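Local atomic coordinates of PncC family amidohydrolase (PDB entry 6L19), a protein that probably hydrolyses the amide bond of nicotinamide mononucleotide, as do PncC amidohydrolases of the competence- and damage-inducible (CinA-type) family. Residues Gly124-Ala129 / Met141-Asp146; Trp130-Glu135 / Ala160-Ala165; Leu71-Glu76 / Thr90-Ser95. The protein carries 3 engineered substitutions. All blocks are in the same frame, centred on the assembly; numbering follows the deposited sequence.

Interaction 1 (Gly124-Ala129 / Met141-Asp146); sequences GTVCFA and MLFSGD. Engineered in segment 141-146: Met141 (natural residue Val).
Val126 and Met141 face each other as an antiparallel hydrogen-bonded pair, with both of their backbone N-H groups spent on the partner's carbonyl. Val126 N donates to Met141 O at 2.8 Å, and Met141 N returns a bond to Val126 O. One step on, Phe143 N reaches Gly124 O at 2.8 Å; that bond is straight (175°) and extends the pairing just past the end of strand 135-142. Between these bonds Thr125 and Leu142 form a non-hydrogen-bonded pair, 4.4 Å apart from CA to CA, and Leu142 CD1 lies against Thr125 OG1. That hydroxyl has its polar partner in Ala122 O.

The side chains of Val126 and Met141 share the other face with two phenylalanine rings. Beta-branched Val126 suits an extended strand, and its CG2, anti to the carbonyl carbon, is directed to the edge of the Phe143 ring, 3.7 Å from CD2. The rings of Phe128 and Phe143 come from opposite directions and meet rim to rim, with Phe128 CZ 3.7 Å from Phe143 CE2, so neither lies over the other's face. Met141, an engineered residue in place of valine, sets CG 4.1 Å from Phe128 CE1 before its bent chain turns away. Gly124 has a positive phi (92°), and a CB there would collide with Phe143 O, so glycine is required.

Asp146, farther along, N-caps the helix that follows. The two strands form the 125-132/135-142 hairpin at one side of the mixed sheet, with strand 104-110 bonded to the far side of 125-132. Helix 147-165 packs on the Val126 and Phe128 face, where Phe157 meets the Phe128 ring edge-to-face, while Val89 of helix 86-100 touches Cys127 on the reverse.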
# COMPACT_ATOMS: atom_id res chain seq x y z
N GLY A 124 1.18 -11.51 -17.37
CA GLY A 124 -0.22 -11.14 -17.39
C GLY A 124 -1.12 -12.08 -16.62
O GLY A 124 -2.31 -11.78 -16.46
N THR A 125 -0.59 -13.18 -16.11
CA THR A 125 -1.37 -14.07 -15.25
C THR A 125 -1.46 -13.48 -13.85
O THR A 125 -0.44 -13.18 -13.23
CB THR A 125 -0.72 -15.44 -15.21
OG1 THR A 125 -0.66 -15.96 -16.55
CG2 THR A 125 -1.52 -16.38 -14.31
N VAL A 126 -2.69 -13.30 -13.35
CA VAL A 126 -2.90 -12.71 -12.03
C VAL A 126 -3.92 -13.54 -11.27
O VAL A 126 -4.97 -13.91 -11.82
CB VAL A 126 -3.37 -11.24 -12.13
CG1 VAL A 126 -3.33 -10.57 -10.76
CG2 VAL A 126 -2.48 -10.45 -13.14
N CYS A 127 -3.61 -13.84 -10.00
CA CYS A 127 -4.51 -14.55 -9.09
C CYS A 127 -5.08 -13.59 -8.06
O CYS A 127 -4.41 -12.66 -7.59
CB CYS A 127 -3.80 -15.70 -8.37
SG CYS A 127 -3.21 -17.00 -9.50
N PHE A 128 -6.32 -13.86 -7.68
CA PHE A 128 -7.11 -13.01 -6.80
C PHE A 128 -7.74 -13.86 -5.72
O PHE A 128 -8.20 -14.98 -5.99
CB PHE A 128 -8.23 -12.31 -7.57
CG PHE A 128 -7.76 -11.43 -8.70
CD1 PHE A 128 -7.47 -11.96 -9.95
CD2 PHE A 128 -7.63 -10.05 -8.51
CE1 PHE A 128 -7.03 -11.13 -11.00
CE2 PHE A 128 -7.19 -9.22 -9.54
CZ PHE A 128 -6.90 -9.76 -10.79
N ALA A 129 -7.81 -13.33 -4.50
CA ALA A 129 -8.65 -13.89 -3.45
C ALA A 129 -9.48 -12.78 -2.83
O ALA A 129 -8.99 -11.67 -2.62
CB ALA A 129 -7.82 -14.60 -2.34
N MET A 141 -6.84 -14.93 -13.73
CA MET A 141 -7.12 -14.24 -14.99
C MET A 141 -5.82 -14.11 -15.76
O MET A 141 -4.75 -13.98 -15.18
CB MET A 141 -7.70 -12.84 -14.75
CG MET A 141 -9.10 -12.79 -14.14
SD MET A 141 -10.41 -13.61 -15.05
CE MET A 141 -10.91 -12.25 -16.07
N LEU A 142 -5.93 -14.14 -17.08
CA LEU A 142 -4.80 -13.77 -17.93
C LEU A 142 -5.15 -12.47 -18.64
O LEU A 142 -6.11 -12.42 -19.42
CB LEU A 142 -4.49 -14.88 -18.93
CG LEU A 142 -3.39 -14.49 -19.91
CD1 LEU A 142 -2.06 -14.36 -19.19
CD2 LEU A 142 -3.30 -15.52 -21.03
N PHE A 143 -4.40 -11.41 -18.34
CA PHE A 143 -4.66 -10.08 -18.88
C PHE A 143 -3.68 -9.76 -19.99
O PHE A 143 -2.46 -9.95 -19.83
CB PHE A 143 -4.55 -9.01 -17.79
CG PHE A 143 -5.61 -9.11 -16.72
CD1 PHE A 143 -6.94 -8.93 -17.04
CD2 PHE A 143 -5.26 -9.40 -15.41
CE1 PHE A 143 -7.92 -9.01 -16.05
CE2 PHE A 143 -6.23 -9.49 -14.40
CZ PHE A 143 -7.57 -9.29 -14.73
N SER A 144 -4.19 -9.23 -21.10
CA SER A 144 -3.34 -8.78 -22.20
C SER A 144 -2.77 -7.39 -21.91
O SER A 144 -3.32 -6.61 -21.14
CB SER A 144 -4.13 -8.75 -23.51
OG SER A 144 -5.12 -7.72 -23.48
N GLY A 145 -1.64 -7.10 -22.56
CA GLY A 145 -1.07 -5.76 -22.60
C GLY A 145 0.24 -5.67 -21.84
O GLY A 145 0.79 -6.67 -21.35
N ASP A 146 0.75 -4.45 -21.74
CA ASP A 146 1.98 -4.24 -21.01
C ASP A 146 1.69 -4.22 -19.50
O ASP A 146 0.55 -4.38 -19.06
CB ASP A 146 2.71 -2.98 -21.50
CG ASP A 146 1.94 -1.70 -21.23
OD1 ASP A 146 1.00 -1.68 -20.41
OD2 ASP A 146 2.29 -0.67 -21.86

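Interaction 2 (Trp130-Glu135 / Ala160-Ala165); sequences WNIRGE and AELLAA
Trp130 lays its indole against Glu161 and Leu162 of the helix, with Glu161 CB 3.2 Å above the ring plane, offset toward the rim and 3.4 Å from Trp130 CZ2. Glu161 CG also lies near Trp130 CZ2 and CH2, and the bend at chi2 (-71°) then turns the carboxylate from there, its plane 62° from that of the ring. Glutamate suits this place: its methylene groups pack on the aromatic surface, while beyond them the side chain touches Arg139 and OE1 comes close to Glu137 OE2, a like charge. The other end of the indole adjoins the next residue of the helix: Trp130 CD1 is 3.9 Å from Leu162 CB, and the two side chains run past each other in opposite directions. The ring N-H is satisfied by Ser158 O, which helps fix its rotation.

This is a helix packed on a sheet in a three-layer alpha/beta/alpha fold, the short axes lying 10.3 Å apart at 30°. Asn131 points to the other layer: its OD1 accepts from Gly134 N at 2.8 Å in the carbonyl plane, an Asx motif from the residue just before the type I' turn (Ile132 to Glu135). Ile132 again faces the helix. Its CD1, at the end of an extended chain, touches both Leu162 CD1 and Ala165 CB, each at 3.9 Å; the short alanine offers just a methyl to the end of the isoleucine. Arg133 and Gly134, the two central residues of the turn, both have its positive phi, which glycine adopts readily, and Arg133 forms a salt bridge with Asp103.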
# COMPACT_ATOMS: atom_id res chain seq x y z
N TRP A 130 -10.74 -13.09 -2.56
CA TRP A 130 -11.63 -12.22 -1.79
C TRP A 130 -12.10 -13.01 -0.58
O TRP A 130 -12.75 -14.05 -0.74
CB TRP A 130 -12.83 -11.76 -2.61
CG TRP A 130 -12.49 -11.05 -3.91
CD1 TRP A 130 -12.46 -9.70 -4.13
CD2 TRP A 130 -12.18 -11.67 -5.18
NE1 TRP A 130 -12.13 -9.44 -5.45
CE2 TRP A 130 -11.96 -10.63 -6.11
CE3 TRP A 130 -12.06 -12.99 -5.61
CZ2 TRP A 130 -11.62 -10.88 -7.44
CZ3 TRP A 130 -11.74 -13.24 -6.93
CH2 TRP A 130 -11.53 -12.19 -7.84
N ASN A 131 -11.74 -12.56 0.61
CA ASN A 131 -12.16 -13.19 1.86
C ASN A 131 -13.21 -12.27 2.46
O ASN A 131 -12.90 -11.15 2.87
CB ASN A 131 -10.97 -13.39 2.80
CG ASN A 131 -11.34 -14.07 4.11
OD1 ASN A 131 -12.44 -13.89 4.63
ND2 ASN A 131 -10.42 -14.86 4.66
N ILE A 132 -14.47 -12.72 2.47
CA ILE A 132 -15.60 -11.96 2.98
C ILE A 132 -16.04 -12.64 4.27
O ILE A 132 -16.67 -13.70 4.24
CB ILE A 132 -16.75 -11.88 1.97
CG1 ILE A 132 -16.30 -11.16 0.69
CG2 ILE A 132 -17.98 -11.21 2.61
CD1 ILE A 132 -17.27 -11.33 -0.47
N ARG A 133 -15.66 -12.05 5.40
CA ARG A 133 -15.95 -12.58 6.74
C ARG A 133 -15.76 -14.10 6.81
O ARG A 133 -16.65 -14.85 7.21
CB ARG A 133 -17.36 -12.17 7.18
CG ARG A 133 -17.40 -10.66 7.42
CD ARG A 133 -18.66 -10.11 8.03
NE ARG A 133 -19.20 -10.87 9.16
CZ ARG A 133 -18.78 -10.77 10.41
NH1 ARG A 133 -17.78 -9.96 10.73
NH2 ARG A 133 -19.37 -11.49 11.36
N GLY A 134 -14.58 -14.55 6.39
CA GLY A 134 -14.17 -15.92 6.59
C GLY A 134 -14.40 -16.87 5.43
O GLY A 134 -13.87 -17.98 5.45
N GLU A 135 -15.16 -16.46 4.42
CA GLU A 135 -15.37 -17.27 3.22
C GLU A 135 -14.59 -16.65 2.06
O GLU A 135 -14.75 -15.46 1.75
CB GLU A 135 -16.86 -17.37 2.88
CG GLU A 135 -17.62 -18.19 3.94
CD GLU A 135 -19.13 -18.23 3.75
OE1 GLU A 135 -19.64 -17.77 2.70
OE2 GLU A 135 -19.82 -18.74 4.66
N ALA A 160 -14.53 -4.89 -9.20
CA ALA A 160 -15.78 -5.28 -9.82
C ALA A 160 -16.28 -6.60 -9.25
O ALA A 160 -17.49 -6.76 -9.01
CB ALA A 160 -15.61 -5.36 -11.34
N GLU A 161 -15.38 -7.56 -9.03
CA GLU A 161 -15.79 -8.86 -8.49
C GLU A 161 -16.27 -8.73 -7.04
O GLU A 161 -17.23 -9.41 -6.65
CB GLU A 161 -14.66 -9.87 -8.57
CG GLU A 161 -14.46 -10.44 -9.95
CD GLU A 161 -15.60 -11.38 -10.36
OE1 GLU A 161 -15.80 -12.41 -9.68
OE2 GLU A 161 -16.28 -11.07 -11.36
N LEU A 162 -15.61 -7.91 -6.23
CA LEU A 162 -16.11 -7.70 -4.87
C LEU A 162 -17.50 -7.08 -4.91
O LEU A 162 -18.41 -7.54 -4.23
CB LEU A 162 -15.16 -6.83 -4.05
CG LEU A 162 -15.64 -6.55 -2.62
CD1 LEU A 162 -16.01 -7.87 -1.87
CD2 LEU A 162 -14.62 -5.73 -1.82
N LEU A 163 -17.68 -6.04 -5.74
CA LEU A 163 -19.00 -5.42 -5.85
C LEU A 163 -20.04 -6.42 -6.34
O LEU A 163 -21.17 -6.44 -5.85
CB LEU A 163 -18.91 -4.20 -6.78
CG LEU A 163 -20.10 -3.23 -6.83
CD1 LEU A 163 -20.35 -2.56 -5.48
CD2 LEU A 163 -19.85 -2.18 -7.92
N ALA A 164 -19.66 -7.30 -7.28
CA ALA A 164 -20.58 -8.34 -7.74
C ALA A 164 -20.97 -9.28 -6.61
O ALA A 164 -22.14 -9.64 -6.47
CB ALA A 164 -19.95 -9.13 -8.88
N ALA A 165 -19.98 -9.73 -5.82
CA ALA A 165 -20.25 -10.61 -4.69
C ALA A 165 -21.20 -10.00 -3.68
O ALA A 165 -21.87 -10.73 -2.95
CB ALA A 165 -18.94 -10.98 -3.99

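Interaction 3 (Leu71-Glu76 / Thr90-Ser95); sequences LGVRPE and TEMAAS
Glu91 OE1 is gripped by Arg74 N at 2.8 Å, in a bond that is straight at hydrogen (169°) and meets the oxygen nearly along its C-O axis. A water that also donates to Gly72 O adds a second, weak bond to OE1. Beyond CG the glutamate runs extended (chi2 177°), which carries the carboxylate across the gap between the two segments; its other oxygen, OE2, is held by Thr77 OG1. The Val73 side chain crosses that of Glu91 at about a right angle, with CG1 3.5 Å from OE1. The guanidinium of Arg74 turns elsewhere: NH2 makes a salt bridge with Glu76, whose OE2 lies in the guanidinium plane and accepts on its syn lone pair, and Pro75 CD sits over one guanidinium face.

Beneath these polar groups lies an apolar patch. The unbranched Met92 chain puts its CG methylene against both Leu71 CD1, at 3.7 Å, and Val73 CG2, at 3.8 Å, and its CE also reaches Leu71 CD1. At the far end Ser95 OG donates to Leu71 O, modelled unusually short, so its exact length is doubtful. Gly72 supplies the positive phi with which the chain leaves helix 64-71, and Arg74 is the N-cap residue of helix 75-81. The whole is a tight link between two consecutive helices braced by side chains of a third, helix 86-100.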
# COMPACT_ATOMS: atom_id res chain seq x y z
N LEU A 71 3.01 -11.84 5.68
CA LEU A 71 1.67 -12.38 5.54
C LEU A 71 1.58 -13.84 5.97
O LEU A 71 0.52 -14.44 5.82
CB LEU A 71 1.18 -12.22 4.10
CG LEU A 71 0.96 -10.76 3.73
CD1 LEU A 71 0.67 -10.61 2.26
CD2 LEU A 71 -0.17 -10.19 4.61
N GLY A 72 2.65 -14.42 6.49
CA GLY A 72 2.55 -15.77 7.01
C GLY A 72 2.23 -16.83 5.97
O GLY A 72 1.76 -17.90 6.33
N VAL A 73 2.47 -16.55 4.68
CA VAL A 73 2.31 -17.59 3.67
C VAL A 73 3.29 -18.73 3.99
O VAL A 73 4.45 -18.49 4.33
CB VAL A 73 2.53 -17.01 2.27
CG1 VAL A 73 2.57 -18.12 1.21
CG2 VAL A 73 1.44 -15.98 1.93
N ARG A 74 2.81 -19.97 3.91
CA ARG A 74 3.63 -21.12 4.29
C ARG A 74 4.73 -21.37 3.25
O ARG A 74 4.48 -21.26 2.05
CB ARG A 74 2.76 -22.38 4.42
CG ARG A 74 1.66 -22.32 5.48
CD ARG A 74 2.26 -22.44 6.88
NE ARG A 74 3.25 -23.52 6.97
CZ ARG A 74 4.19 -23.63 7.92
NH1 ARG A 74 4.29 -22.73 8.89
NH2 ARG A 74 5.04 -24.66 7.89
N PRO A 75 5.94 -21.73 3.68
CA PRO A 75 6.98 -22.07 2.69
C PRO A 75 6.56 -23.16 1.74
O PRO A 75 6.85 -23.10 0.53
CB PRO A 75 8.17 -22.51 3.56
CG PRO A 75 7.84 -22.12 4.98
CD PRO A 75 6.36 -21.95 5.08
N GLU A 76 5.84 -24.16 2.25
CA GLU A 76 5.40 -25.28 1.43
C GLU A 76 4.41 -24.83 0.36
O GLU A 76 4.43 -25.35 -0.76
CB GLU A 76 4.78 -26.36 2.31
CG GLU A 76 5.74 -26.85 3.40
CD GLU A 76 5.51 -26.18 4.76
OE1 GLU A 76 5.17 -24.97 4.80
OE2 GLU A 76 5.67 -26.87 5.80
N THR A 90 -5.07 -17.08 -1.20
CA THR A 90 -5.94 -17.43 -0.08
C THR A 90 -5.24 -17.18 1.25
O THR A 90 -5.84 -16.61 2.18
CB THR A 90 -6.36 -18.90 -0.17
OG1 THR A 90 -7.14 -19.08 -1.34
CG2 THR A 90 -7.22 -19.29 1.06
N GLU A 91 -3.98 -17.58 1.36
CA GLU A 91 -3.25 -17.35 2.60
C GLU A 91 -2.99 -15.87 2.81
O GLU A 91 -3.16 -15.36 3.93
CB GLU A 91 -1.95 -18.16 2.62
CG GLU A 91 -2.22 -19.68 2.71
CD GLU A 91 -0.96 -20.54 2.66
OE1 GLU A 91 0.14 -20.03 2.94
OE2 GLU A 91 -1.08 -21.74 2.33
N MET A 92 -2.62 -15.14 1.75
CA MET A 92 -2.42 -13.70 1.89
C MET A 92 -3.69 -13.01 2.39
O MET A 92 -3.63 -12.13 3.25
CB MET A 92 -1.96 -13.03 0.58
CG MET A 92 -0.53 -13.36 0.08
SD MET A 92 -0.27 -12.92 -1.71
CE MET A 92 -0.26 -11.19 -1.43
N ALA A 93 -4.86 -13.40 1.86
CA ALA A 93 -6.11 -12.73 2.19
C ALA A 93 -6.52 -13.00 3.63
O ALA A 93 -7.00 -12.10 4.33
CB ALA A 93 -7.20 -13.17 1.22
N ALA A 94 -6.34 -14.25 4.09
CA ALA A 94 -6.61 -14.59 5.48
C ALA A 94 -5.74 -13.77 6.43
O ALA A 94 -6.24 -13.20 7.41
CB ALA A 94 -6.39 -16.09 5.70
N SER A 95 -4.43 -13.69 6.15
CA SER A 95 -3.51 -13.01 7.07
C SER A 95 -3.79 -11.52 7.13
O SER A 95 -3.86 -10.94 8.23
CB SER A 95 -2.06 -13.25 6.67
OG SER A 95 -1.76 -14.64 6.68
O HOH W 1 -0.78 -19.25 5.76

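Interaction 3 comes first along the chain, whereas interactions 1 and 2 alternate: 124-129 and 130-135 follow each other on strand 125-132, and their partners 141-146 and 160-165 come later in the same order. Their centres lie about 18 Å (1 to 2), 20 Å (1 to 3) and 18 Å (2 to 3) apart. Interaction 1 pairs the hairpin strands at one side of the five-stranded mixed sheet, and interaction 2 joins the turn end of that hairpin to helix 147-165. Interaction 3 belongs to the opposite helical layer, yet helix 86-100 touches both others: Ala93 packs on Ala129, and Ala94 on Asn131. Strand 125-132 thus lies between the two helical layers, linking them within a single domain.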